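Local coordinates for protein probable Ni/Fe-hydrogenase 1 B-type cytochrome subunit (Escherichia coli K-12, PDB 6G94) that is probably a membrane-embedded b-type cytochrome that binds haem and carries electrons for the Ni/Fe-hydrogenase 1 of the inner membrane, at residues Val72-Arg77 with Met139-Ile144; Met29-Val34 with Arg60-Ser65. All coordinates share one frame; numbering follows the deposited sequence.

Contact 1. Residues Val72-Arg77 with Met139-Ile144; sequences VVLLMR and MSVFMI. With HEM (protoporphyrin IX containing Fe), chain B.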
ATOM      1  N   VAL I  72     -29.396 -20.587 -35.312  1.00 61.55           N
ATOM      2  CA  VAL I  72     -29.404 -21.463 -36.481  1.00 61.26           C
ATOM      3  C   VAL I  72     -30.388 -22.622 -36.274  1.00 62.51           C
ATOM      4  O   VAL I  72     -31.316 -22.819 -37.072  1.00 62.87           O
ATOM      5  CB  VAL I  72     -27.972 -21.961 -36.809  1.00 60.12           C
ATOM      6  CG1 VAL I  72     -28.001 -23.235 -37.635  1.00 61.69           C
ATOM      7  CG2 VAL I  72     -27.202 -20.882 -37.561  1.00 59.72           C
ATOM      8  N   VAL I  73     -30.191 -23.368 -35.188  1.00 60.96           N
ATOM      9  CA  VAL I  73     -31.030 -24.510 -34.875  1.00 60.11           C
ATOM     10  C   VAL I  73     -32.493 -24.108 -34.781  1.00 60.89           C
ATOM     11  O   VAL I  73     -33.327 -24.736 -35.405  1.00 61.84           O
ATOM     12  CB  VAL I  73     -30.553 -25.235 -33.599  1.00 60.40           C
ATOM     13  CG1 VAL I  73     -31.519 -26.341 -33.198  1.00 59.19           C
ATOM     14  CG2 VAL I  73     -29.171 -25.823 -33.822  1.00 60.77           C
ATOM     15  N   LEU I  74     -32.794 -23.061 -34.009  1.00 62.24           N
ATOM     16  CA  LEU I  74     -34.154 -22.544 -33.846  1.00 62.32           C
ATOM     17  C   LEU I  74     -34.831 -22.240 -35.180  1.00 64.81           C
ATOM     18  O   LEU I  74     -35.995 -22.581 -35.359  1.00 66.54           O
ATOM     19  CB  LEU I  74     -34.130 -21.285 -32.973  1.00 65.34           C
ATOM     20  CG  LEU I  74     -35.357 -20.621 -32.324  1.00 66.32           C
ATOM     21  CD1 LEU I  74     -35.933 -19.525 -33.221  1.00 66.23           C
ATOM     22  CD2 LEU I  74     -36.399 -21.651 -31.915  1.00 65.01           C
ATOM     23  N   LEU I  75     -34.120 -21.609 -36.101  1.00 66.71           N
ATOM     24  CA  LEU I  75     -34.712 -21.200 -37.363  1.00 69.02           C
ATOM     25  C   LEU I  75     -34.932 -22.306 -38.330  1.00 70.91           C
ATOM     26  O   LEU I  75     -35.881 -22.250 -39.081  1.00 75.70           O
ATOM     27  CB  LEU I  75     -33.913 -20.099 -38.041  1.00 70.07           C
ATOM     28  CG  LEU I  75     -34.117 -18.732 -37.406  1.00 71.99           C
ATOM     29  CD1 LEU I  75     -32.854 -17.907 -37.597  1.00 67.67           C
ATOM     30  CD2 LEU I  75     -35.345 -18.033 -37.983  1.00 71.76           C
ATOM     31  N   MET I  76     -34.062 -23.302 -38.335  1.00 71.18           N
ATOM     32  CA  MET I  76     -34.323 -24.474 -39.161  1.00 74.91           C
ATOM     33  C   MET I  76     -35.493 -25.283 -38.537  1.00 72.77           C
ATOM     34  O   MET I  76     -36.421 -25.679 -39.227  1.00 71.41           O
ATOM     35  CB  MET I  76     -33.036 -25.281 -39.424  1.00 76.57           C
ATOM     36  CG  MET I  76     -32.421 -25.961 -38.205  1.00 80.83           C
ATOM     37  SD  MET I  76     -31.192 -27.252 -38.543  1.00 98.07           S
ATOM     38  CE  MET I  76     -31.842 -28.652 -37.625  1.00 77.74           C
ATOM     39  N   ARG I  77     -35.457 -25.442 -37.223  1.00 69.08           N
ATOM     40  CA  ARG I  77     -36.482 -26.126 -36.465  1.00 68.06           C
ATOM     41  C   ARG I  77     -37.864 -25.449 -36.611  1.00 70.41           C
ATOM     42  O   ARG I  77     -38.897 -26.100 -36.483  1.00 70.58           O
ATOM     43  CB  ARG I  77     -36.013 -26.193 -35.014  1.00 64.15           C
ATOM     44  CG  ARG I  77     -36.888 -26.951 -34.065  1.00 67.55           C
ATOM     45  CD  ARG I  77     -36.137 -27.256 -32.798  1.00 68.52           C
ATOM     46  NE  ARG I  77     -37.050 -27.843 -31.828  1.00 76.04           N
ATOM     47  CZ  ARG I  77     -37.227 -27.414 -30.580  1.00 82.74           C
ATOM     48  NH1 ARG I  77     -36.539 -26.376 -30.111  1.00 82.38           N
ATOM     49  NH2 ARG I  77     -38.107 -28.028 -29.788  1.00 90.31           N
ATOM     50  N   MET I 139     -40.910 -15.862 -27.995  1.00 61.38           N
ATOM     51  CA  MET I 139     -39.958 -15.245 -27.099  1.00 63.45           C
ATOM     52  C   MET I 139     -38.552 -15.454 -27.692  1.00 65.17           C
ATOM     53  O   MET I 139     -37.851 -14.482 -27.921  1.00 64.60           O
ATOM     54  CB  MET I 139     -40.020 -15.868 -25.718  1.00 67.71           C
ATOM     55  CG  MET I 139     -41.205 -15.414 -24.892  1.00 71.62           C
ATOM     56  SD  MET I 139     -40.991 -13.707 -24.406  1.00 87.07           S
ATOM     57  CE  MET I 139     -41.752 -12.808 -25.754  1.00 66.15           C
ATOM     58  N   SER I 140     -38.168 -16.720 -27.947  1.00 63.72           N
ATOM     59  CA  SER I 140     -36.908 -17.100 -28.553  1.00 58.95           C
ATOM     60  C   SER I 140     -36.546 -16.191 -29.712  1.00 55.74           C
ATOM     61  O   SER I 140     -35.398 -15.812 -29.841  1.00 56.60           O
ATOM     62  CB  SER I 140     -36.981 -18.550 -29.028  1.00 63.44           C
ATOM     63  OG  SER I 140     -37.323 -19.410 -27.954  1.00 67.68           O
ATOM     64  N   VAL I 141     -37.527 -15.833 -30.536  1.00 53.43           N
ATOM     65  CA  VAL I 141     -37.280 -15.004 -31.707  1.00 52.77           C
ATOM     66  C   VAL I 141     -37.085 -13.567 -31.286  1.00 54.58           C
ATOM     67  O   VAL I 141     -36.323 -12.821 -31.909  1.00 59.06           O
ATOM     68  CB  VAL I 141     -38.423 -15.127 -32.733  1.00 54.00           C
ATOM     69  CG1 VAL I 141     -38.305 -14.080 -33.826  1.00 53.85           C
ATOM     70  CG2 VAL I 141     -38.419 -16.522 -33.350  1.00 56.21           C
ATOM     71  N   PHE I 142     -37.746 -13.195 -30.199  1.00 55.61           N
ATOM     72  CA  PHE I 142     -37.591 -11.868 -29.621  1.00 54.83           C
ATOM     73  C   PHE I 142     -36.199 -11.779 -28.991  1.00 53.71           C
ATOM     74  O   PHE I 142     -35.487 -10.787 -29.174  1.00 55.23           O
ATOM     75  CB  PHE I 142     -38.707 -11.583 -28.598  1.00 56.52           C
ATOM     76  CG  PHE I 142     -38.617 -10.220 -27.962  1.00 57.71           C
ATOM     77  CD1 PHE I 142     -38.939  -9.066 -28.694  1.00 59.91           C
ATOM     78  CD2 PHE I 142     -38.185 -10.081 -26.641  1.00 55.79           C
ATOM     79  CE1 PHE I 142     -38.833  -7.804 -28.122  1.00 57.33           C
ATOM     80  CE2 PHE I 142     -38.081  -8.823 -26.066  1.00 56.24           C
ATOM     81  CZ  PHE I 142     -38.415  -7.689 -26.802  1.00 56.65           C
ATOM     82  N   MET I 143     -35.806 -12.841 -28.287  1.00 51.13           N
ATOM     83  CA  MET I 143     -34.470 -12.956 -27.707  1.00 50.55           C
ATOM     84  C   MET I 143     -33.340 -12.946 -28.750  1.00 53.11           C
ATOM     85  O   MET I 143     -32.160 -12.761 -28.414  1.00 51.82           O
ATOM     86  CB  MET I 143     -34.389 -14.212 -26.845  1.00 49.75           C
ATOM     87  CG  MET I 143     -35.146 -14.066 -25.553  1.00 50.42           C
ATOM     88  SD  MET I 143     -34.626 -12.564 -24.705  1.00 50.89           S
ATOM     89  CE  MET I 143     -33.311 -13.224 -23.692  1.00 50.54           C
ATOM     90  N   ILE I 144     -33.719 -13.140 -30.013  1.00 55.68           N
ATOM     91  CA  ILE I 144     -32.787 -13.192 -31.130  1.00 56.40           C
ATOM     92  C   ILE I 144     -32.749 -11.824 -31.793  1.00 56.56           C
ATOM     93  O   ILE I 144     -31.657 -11.285 -32.027  1.00 57.87           O
ATOM     94  CB  ILE I 144     -33.146 -14.310 -32.144  1.00 57.02           C
ATOM     95  CG1 ILE I 144     -32.707 -15.688 -31.590  1.00 55.80           C
ATOM     96  CG2 ILE I 144     -32.534 -14.021 -33.519  1.00 55.67           C
ATOM     97  CD1 ILE I 144     -33.201 -16.903 -32.364  1.00 53.51           C
TER
HETATM   98  CHA HEM B 301     -26.907 -10.329 -22.941  1.00 49.15           C
HETATM   99  CHB HEM B 301     -29.747 -14.067 -22.078  1.00 52.07           C
HETATM  100  CHC HEM B 301     -30.121 -14.877 -26.800  1.00 51.64           C
HETATM  101  CHD HEM B 301     -26.789 -11.509 -27.598  1.00 51.13           C
HETATM  102  C1A HEM B 301     -27.748 -11.214 -22.349  1.00 49.41           C
HETATM  103  C2A HEM B 301     -28.234 -11.043 -21.051  1.00 48.77           C
HETATM  104  C3A HEM B 301     -29.042 -12.085 -20.796  1.00 49.97           C
HETATM  105  C4A HEM B 301     -29.044 -12.902 -21.937  1.00 50.11           C
HETATM  106  CMA HEM B 301     -29.783 -12.318 -19.501  1.00 50.21           C
HETATM  107  CAA HEM B 301     -27.885  -9.916 -20.104  1.00 47.63           C
HETATM  108  CBA HEM B 301     -28.712  -8.668 -20.337  1.00 47.56           C
HETATM  109  CGA HEM B 301     -28.314  -7.615 -19.353  1.00 50.81           C
HETATM  110  O1A HEM B 301     -28.527  -7.694 -18.137  1.00 48.87           O
HETATM  111  O2A HEM B 301     -27.747  -6.602 -19.769  1.00 55.51           O
HETATM  112  C1B HEM B 301     -30.120 -14.599 -23.318  1.00 53.34           C
HETATM  113  C2B HEM B 301     -31.044 -15.672 -23.463  1.00 51.55           C
HETATM  114  C3B HEM B 301     -31.155 -15.881 -24.796  1.00 52.45           C
HETATM  115  C4B HEM B 301     -30.267 -14.925 -25.438  1.00 51.33           C
HETATM  116  CMB HEM B 301     -31.757 -16.404 -22.350  1.00 48.46           C
HETATM  117  CAB HEM B 301     -31.969 -16.846 -25.546  1.00 55.39           C
HETATM  118  CBB HEM B 301     -32.606 -17.833 -24.945  1.00 59.19           C
HETATM  119  C1C HEM B 301     -29.190 -14.065 -27.434  1.00 51.74           C
HETATM  120  C2C HEM B 301     -28.874 -14.118 -28.794  1.00 50.05           C
HETATM  121  C3C HEM B 301     -27.934 -13.154 -29.013  1.00 50.68           C
HETATM  122  C4C HEM B 301     -27.680 -12.521 -27.778  1.00 50.13           C
HETATM  123  CMC HEM B 301     -29.469 -15.029 -29.839  1.00 47.00           C
HETATM  124  CAC HEM B 301     -27.318 -12.855 -30.321  1.00 52.02           C
HETATM  125  CBC HEM B 301     -26.006 -12.952 -30.485  1.00 49.37           C
HETATM  126  C1D HEM B 301     -26.609 -10.904 -26.373  1.00 51.72           C
HETATM  127  C2D HEM B 301     -25.753  -9.732 -26.253  1.00 50.61           C
HETATM  128  C3D HEM B 301     -25.771  -9.394 -24.938  1.00 50.92           C
HETATM  129  C4D HEM B 301     -26.658 -10.374 -24.294  1.00 50.35           C
HETATM  130  CMD HEM B 301     -25.009  -9.097 -27.401  1.00 48.35           C
HETATM  131  CAD HEM B 301     -25.061  -8.256 -24.223  1.00 49.12           C
HETATM  132  CBD HEM B 301     -23.554  -8.259 -24.466  1.00 51.00           C
HETATM  133  CGD HEM B 301     -22.789  -7.206 -23.708  1.00 53.57           C
HETATM  134  O1D HEM B 301     -22.821  -6.013 -24.038  1.00 54.47           O
HETATM  135  O2D HEM B 301     -22.090  -7.521 -22.742  1.00 52.37           O
HETATM  136  NA  HEM B 301     -28.274 -12.343 -22.903  1.00 49.96           N
HETATM  137  NB  HEM B 301     -29.683 -14.193 -24.508  1.00 52.85           N
HETATM  138  NC  HEM B 301     -28.418 -13.131 -26.833  1.00 49.93           N
HETATM  139  ND  HEM B 301     -27.137 -11.250 -25.189  1.00 52.39           N
HETATM  140 FE   HEM B 301     -28.304 -12.641 -24.842  1.00 47.76          FE
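L74 and I144 meet methyl to methyl, their CD1 atoms 3.9 Å apart, and L74 has the larger share of the surface that this contact buries. Its CD1 settles into the notch between two side chains of helix 130-151, for V141 CG2 stands 3.9 Å from the same L74 CD1, in a direction roughly at right angles to I144. Behind this methyl, the branch point L74 CG lies 4.2 Å from S140 CB. The serine thus turns its carbon toward the leucine, while its OG is spent on a hydrogen bond to the carbonyl oxygen of Y136, one turn back in its own helix. The reach of L74 follows from its first torsion: with CG opposite the backbone N (chi1 -166°), the branched end is carried out across a gap where the axes of segments 72-77 and 139-144 come no closer than 11.1 Å.

I144 works in two directions. Its CD1 faces L74, and its CG1 rests 3.7 Å from the haem methyl CMC, making it an apolar link from helix 55-83 to the cofactor. The preceding residue, M143, takes no part in the grip on L74 but bends at chi2 and chi3 to bring CE over pyrrole ring B, and its CB is 3.8 Å from the vinyl carbon CAB. M143 CE lies on the haem face opposite H63, the side of H184, which the M143 side chain also touches. F70 and T71 add further packing to I144, and F137 to L74.

The two segments run at 137° to one another, broadly antiparallel, and their side chains meet through carbon atoms alone. One leucine set among a serine, a valine and an isoleucine thus joins two predicted transmembrane helices of the cytochrome b561-type bundle, side by side, both lining the haem.

Contact 2. Residues Met29-Val34 with Arg60-Ser65; sequences MAVLMV and RLIHFS. With HEM (protoporphyrin IX containing Fe), chain B.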
ATOM      1  N   MET I  29     -30.047 -23.005 -24.644  1.00 57.38           N
ATOM      2  CA  MET I  29     -30.881 -22.318 -23.657  1.00 55.87           C
ATOM      3  C   MET I  29     -30.220 -22.258 -22.278  1.00 51.83           C
ATOM      4  O   MET I  29     -30.100 -21.191 -21.703  1.00 50.49           O
ATOM      5  CB  MET I  29     -32.258 -22.990 -23.558  1.00 59.33           C
ATOM      6  CG  MET I  29     -33.309 -22.177 -22.825  1.00 59.88           C
ATOM      7  SD  MET I  29     -33.563 -20.604 -23.647  1.00 71.94           S
ATOM      8  CE  MET I  29     -34.526 -21.098 -25.071  1.00 67.09           C
ATOM      9  N   ALA I  30     -29.769 -23.402 -21.762  1.00 52.29           N
ATOM     10  CA  ALA I  30     -29.179 -23.455 -20.420  1.00 51.37           C
ATOM     11  C   ALA I  30     -27.941 -22.579 -20.338  1.00 51.65           C
ATOM     12  O   ALA I  30     -27.621 -22.040 -19.281  1.00 54.23           O
ATOM     13  CB  ALA I  30     -28.843 -24.880 -20.019  1.00 49.19           C
ATOM     14  N   VAL I  31     -27.264 -22.418 -21.465  1.00 48.40           N
ATOM     15  CA  VAL I  31     -26.006 -21.710 -21.484  1.00 47.24           C
ATOM     16  C   VAL I  31     -26.272 -20.217 -21.664  1.00 46.87           C
ATOM     17  O   VAL I  31     -25.666 -19.387 -20.978  1.00 45.97           O
ATOM     18  CB  VAL I  31     -25.048 -22.265 -22.574  1.00 47.33           C
ATOM     19  CG1 VAL I  31     -23.896 -21.310 -22.826  1.00 46.39           C
ATOM     20  CG2 VAL I  31     -24.505 -23.627 -22.168  1.00 45.20           C
ATOM     21  N   LEU I  32     -27.199 -19.880 -22.561  1.00 46.29           N
ATOM     22  CA  LEU I  32     -27.566 -18.492 -22.802  1.00 45.94           C
ATOM     23  C   LEU I  32     -28.181 -17.836 -21.569  1.00 50.62           C
ATOM     24  O   LEU I  32     -28.088 -16.623 -21.400  1.00 52.44           O
ATOM     25  CB  LEU I  32     -28.524 -18.389 -23.983  1.00 44.83           C
ATOM     26  CG  LEU I  32     -27.893 -18.496 -25.363  1.00 45.05           C
ATOM     27  CD1 LEU I  32     -28.915 -18.989 -26.360  1.00 47.35           C
ATOM     28  CD2 LEU I  32     -27.309 -17.171 -25.816  1.00 44.41           C
ATOM     29  N   MET I  33     -28.792 -18.651 -20.704  1.00 53.48           N
ATOM     30  CA  MET I  33     -29.392 -18.191 -19.450  1.00 50.83           C
ATOM     31  C   MET I  33     -28.328 -17.996 -18.384  1.00 47.68           C
ATOM     32  O   MET I  33     -28.098 -16.878 -17.949  1.00 47.92           O
ATOM     33  CB  MET I  33     -30.445 -19.185 -18.962  1.00 54.32           C
ATOM     34  CG  MET I  33     -31.736 -19.168 -19.774  1.00 57.46           C
ATOM     35  SD  MET I  33     -33.151 -20.032 -19.039  1.00 72.90           S
ATOM     36  CE  MET I  33     -32.390 -21.450 -18.234  1.00 61.02           C
ATOM     37  N   VAL I  34     -27.675 -19.081 -17.975  1.00 46.61           N
ATOM     38  CA  VAL I  34     -26.558 -18.988 -17.033  1.00 46.71           C
ATOM     39  C   VAL I  34     -25.517 -17.897 -17.384  1.00 48.37           C
ATOM     40  O   VAL I  34     -25.053 -17.185 -16.491  1.00 47.91           O
ATOM     41  CB  VAL I  34     -25.860 -20.346 -16.869  1.00 44.80           C
ATOM     42  CG1 VAL I  34     -24.714 -20.241 -15.882  1.00 44.56           C
ATOM     43  CG2 VAL I  34     -26.845 -21.377 -16.385  1.00 45.41           C
ATOM     44  N   ARG I  60     -18.993 -13.759 -22.170  1.00 46.10           N
ATOM     45  CA  ARG I  60     -19.642 -13.036 -23.254  1.00 45.43           C
ATOM     46  C   ARG I  60     -19.453 -13.783 -24.558  1.00 45.39           C
ATOM     47  O   ARG I  60     -20.303 -13.759 -25.420  1.00 43.69           O
ATOM     48  CB  ARG I  60     -19.108 -11.598 -23.344  1.00 42.28           C
ATOM     49  CG  ARG I  60     -19.236 -10.796 -22.053  1.00 41.60           C
ATOM     50  CD  ARG I  60     -18.800  -9.337 -22.153  1.00 41.16           C
ATOM     51  NE  ARG I  60     -19.176  -8.721 -23.419  1.00 40.45           N
ATOM     52  CZ  ARG I  60     -18.301  -8.332 -24.323  1.00 39.60           C
ATOM     53  NH1 ARG I  60     -18.691  -7.816 -25.464  1.00 38.89           N
ATOM     54  NH2 ARG I  60     -17.028  -8.483 -24.068  1.00 40.53           N
ATOM     55  N   LEU I  61     -18.323 -14.459 -24.673  1.00 46.05           N
ATOM     56  CA  LEU I  61     -17.954 -15.138 -25.908  1.00 46.22           C
ATOM     57  C   LEU I  61     -18.813 -16.382 -26.040  1.00 51.35           C
ATOM     58  O   LEU I  61     -19.396 -16.625 -27.101  1.00 55.81           O
ATOM     59  CB  LEU I  61     -16.471 -15.518 -25.897  1.00 44.62           C
ATOM     60  CG  LEU I  61     -15.886 -16.378 -27.029  1.00 44.61           C
ATOM     61  CD1 LEU I  61     -14.509 -15.862 -27.409  1.00 44.87           C
ATOM     62  CD2 LEU I  61     -15.791 -17.843 -26.634  1.00 42.88           C
ATOM     63  N   ILE I  62     -18.864 -17.170 -24.958  1.00 47.87           N
ATOM     64  CA  ILE I  62     -19.683 -18.357 -24.877  1.00 43.12           C
ATOM     65  C   ILE I  62     -21.137 -17.973 -25.139  1.00 44.08           C
ATOM     66  O   ILE I  62     -21.847 -18.696 -25.824  1.00 48.20           O
ATOM     67  CB  ILE I  62     -19.518 -19.038 -23.511  1.00 41.77           C
ATOM     68  CG1 ILE I  62     -18.095 -19.564 -23.360  1.00 39.91           C
ATOM     69  CG2 ILE I  62     -20.494 -20.190 -23.363  1.00 44.26           C
ATOM     70  CD1 ILE I  62     -17.776 -20.117 -21.994  1.00 39.72           C
ATOM     71  N   HIS I  63     -21.564 -16.820 -24.634  1.00 42.74           N
ATOM     72  CA  HIS I  63     -22.910 -16.327 -24.868  1.00 42.09           C
ATOM     73  C   HIS I  63     -23.180 -16.046 -26.340  1.00 42.40           C
ATOM     74  O   HIS I  63     -24.129 -16.559 -26.908  1.00 43.04           O
ATOM     75  CB  HIS I  63     -23.183 -15.091 -24.017  1.00 42.10           C
ATOM     76  CG  HIS I  63     -24.630 -14.702 -23.957  1.00 43.44           C
ATOM     77  ND1 HIS I  63     -25.519 -15.276 -23.078  1.00 42.59           N
ATOM     78  CD2 HIS I  63     -25.342 -13.789 -24.666  1.00 44.13           C
ATOM     79  CE1 HIS I  63     -26.716 -14.742 -23.255  1.00 42.90           C
ATOM     80  NE2 HIS I  63     -26.638 -13.840 -24.211  1.00 43.63           N
ATOM     81  N   PHE I  64     -22.343 -15.240 -26.973  1.00 45.27           N
ATOM     82  CA  PHE I  64     -22.623 -14.806 -28.353  1.00 47.39           C
ATOM     83  C   PHE I  64     -22.666 -15.974 -29.333  1.00 48.85           C
ATOM     84  O   PHE I  64     -23.427 -15.964 -30.306  1.00 49.32           O
ATOM     85  CB  PHE I  64     -21.596 -13.774 -28.826  1.00 48.63           C
ATOM     86  CG  PHE I  64     -21.433 -12.603 -27.903  1.00 49.00           C
ATOM     87  CD1 PHE I  64     -22.483 -12.178 -27.090  1.00 48.26           C
ATOM     88  CD2 PHE I  64     -20.228 -11.915 -27.853  1.00 50.74           C
ATOM     89  CE1 PHE I  64     -22.331 -11.108 -26.227  1.00 50.09           C
ATOM     90  CE2 PHE I  64     -20.063 -10.831 -26.995  1.00 51.74           C
ATOM     91  CZ  PHE I  64     -21.118 -10.428 -26.182  1.00 53.31           C
ATOM     92  N   SER I  65     -21.848 -16.987 -29.055  1.00 49.61           N
ATOM     93  CA  SER I  65     -21.635 -18.070 -29.997  1.00 48.75           C
ATOM     94  C   SER I  65     -22.631 -19.196 -29.696  1.00 48.87           C
ATOM     95  O   SER I  65     -23.065 -19.903 -30.618  1.00 50.65           O
ATOM     96  CB  SER I  65     -20.154 -18.507 -30.026  1.00 47.67           C
ATOM     97  OG  SER I  65     -19.758 -19.107 -28.816  1.00 49.21           O
TER
HETATM   98  CHA HEM B 301     -26.907 -10.329 -22.941  1.00 49.15           C
HETATM   99  CHB HEM B 301     -29.747 -14.067 -22.078  1.00 52.07           C
HETATM  100  CHC HEM B 301     -30.121 -14.877 -26.800  1.00 51.64           C
HETATM  101  CHD HEM B 301     -26.789 -11.509 -27.598  1.00 51.13           C
HETATM  102  C1A HEM B 301     -27.748 -11.214 -22.349  1.00 49.41           C
HETATM  103  C2A HEM B 301     -28.234 -11.043 -21.051  1.00 48.77           C
HETATM  104  C3A HEM B 301     -29.042 -12.085 -20.796  1.00 49.97           C
HETATM  105  C4A HEM B 301     -29.044 -12.902 -21.937  1.00 50.11           C
HETATM  106  CMA HEM B 301     -29.783 -12.318 -19.501  1.00 50.21           C
HETATM  107  CAA HEM B 301     -27.885  -9.916 -20.104  1.00 47.63           C
HETATM  108  CBA HEM B 301     -28.712  -8.668 -20.337  1.00 47.56           C
HETATM  109  CGA HEM B 301     -28.314  -7.615 -19.353  1.00 50.81           C
HETATM  110  O1A HEM B 301     -28.527  -7.694 -18.137  1.00 48.87           O
HETATM  111  O2A HEM B 301     -27.747  -6.602 -19.769  1.00 55.51           O
HETATM  112  C1B HEM B 301     -30.120 -14.599 -23.318  1.00 53.34           C
HETATM  113  C2B HEM B 301     -31.044 -15.672 -23.463  1.00 51.55           C
HETATM  114  C3B HEM B 301     -31.155 -15.881 -24.796  1.00 52.45           C
HETATM  115  C4B HEM B 301     -30.267 -14.925 -25.438  1.00 51.33           C
HETATM  116  CMB HEM B 301     -31.757 -16.404 -22.350  1.00 48.46           C
HETATM  117  CAB HEM B 301     -31.969 -16.846 -25.546  1.00 55.39           C
HETATM  118  CBB HEM B 301     -32.606 -17.833 -24.945  1.00 59.19           C
HETATM  119  C1C HEM B 301     -29.190 -14.065 -27.434  1.00 51.74           C
HETATM  120  C2C HEM B 301     -28.874 -14.118 -28.794  1.00 50.05           C
HETATM  121  C3C HEM B 301     -27.934 -13.154 -29.013  1.00 50.68           C
HETATM  122  C4C HEM B 301     -27.680 -12.521 -27.778  1.00 50.13           C
HETATM  123  CMC HEM B 301     -29.469 -15.029 -29.839  1.00 47.00           C
HETATM  124  CAC HEM B 301     -27.318 -12.855 -30.321  1.00 52.02           C
HETATM  125  CBC HEM B 301     -26.006 -12.952 -30.485  1.00 49.37           C
HETATM  126  C1D HEM B 301     -26.609 -10.904 -26.373  1.00 51.72           C
HETATM  127  C2D HEM B 301     -25.753  -9.732 -26.253  1.00 50.61           C
HETATM  128  C3D HEM B 301     -25.771  -9.394 -24.938  1.00 50.92           C
HETATM  129  C4D HEM B 301     -26.658 -10.374 -24.294  1.00 50.35           C
HETATM  130  CMD HEM B 301     -25.009  -9.097 -27.401  1.00 48.35           C
HETATM  131  CAD HEM B 301     -25.061  -8.256 -24.223  1.00 49.12           C
HETATM  132  CBD HEM B 301     -23.554  -8.259 -24.466  1.00 51.00           C
HETATM  133  CGD HEM B 301     -22.789  -7.206 -23.708  1.00 53.57           C
HETATM  134  O1D HEM B 301     -22.821  -6.013 -24.038  1.00 54.47           O
HETATM  135  O2D HEM B 301     -22.090  -7.521 -22.742  1.00 52.37           O
HETATM  136  NA  HEM B 301     -28.274 -12.343 -22.903  1.00 49.96           N
HETATM  137  NB  HEM B 301     -29.683 -14.193 -24.508  1.00 52.85           N
HETATM  138  NC  HEM B 301     -28.418 -13.131 -26.833  1.00 49.93           N
HETATM  139  ND  HEM B 301     -27.137 -11.250 -25.189  1.00 52.39           N
HETATM  140 FE   HEM B 301     -28.304 -12.641 -24.842  1.00 47.76          FE
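V31 and L32 set helix 20-40 against I62 and H63 of helix 55-83, at the bis-histidine haem site of a membrane cytochrome b. M29 leads off: its chain, folded back at chi2 and chi3, brings SD to 3.2 Å from haem vinyl carbon CBB. V31 then meets I62 methyl to methyl, CG1 to CG2 at 3.6 Å, the two side chains crossing nearly at a right angle.

L32 holds the ligand's imidazole from two directions. Its CD2 makes a CH-pi contact over one face of the H63 ring, 3.7 Å from the centroid, and its carbonyl oxygen lies at the ring's edge, in plane. H63 ND1 is hydrogen-bonded to T35, which fixes the ring's rotation further. M33 continues along the porphyrin with CG near methyl CMB.

On helix 55-83, F64 brings CE1 to 3.5 Å from haem methyl CMD and meets Y151 edge-to-face; with an alanine in its place, CMD and the Y151 ring would probably lose a packing partner and a gap would open there. R60 NE donates to propionate O2D (3.2 Å, 141°), while its NH2 salt-bridges an acidic residue of another protein chain. H63 NE2 binds the iron at 2.1 Å, with H184 NE2 as the second protein ligand.

Overall arrangement
From the N terminus, the chain runs along helix 20-40, passes through the connection 41-54 and enters helix 55-83, where contact 2 closes the first loop. Contact 1 comes next: it closes a longer excursion, residues 78-138, which includes helix 102-111 and returns along helix 130-151. The two loops therefore follow in series, neither nesting nor crossing. Helix 55-83 serves both, with segment 60-65 pairing backward in sequence and segment 72-77 forward. The contact centres are 14 Å apart and their nearest atoms about 4 Å, without touching; the haem, which both contacts meet, bridges them. Helix 177-203, bearing H184, completes the four-helix enclosure.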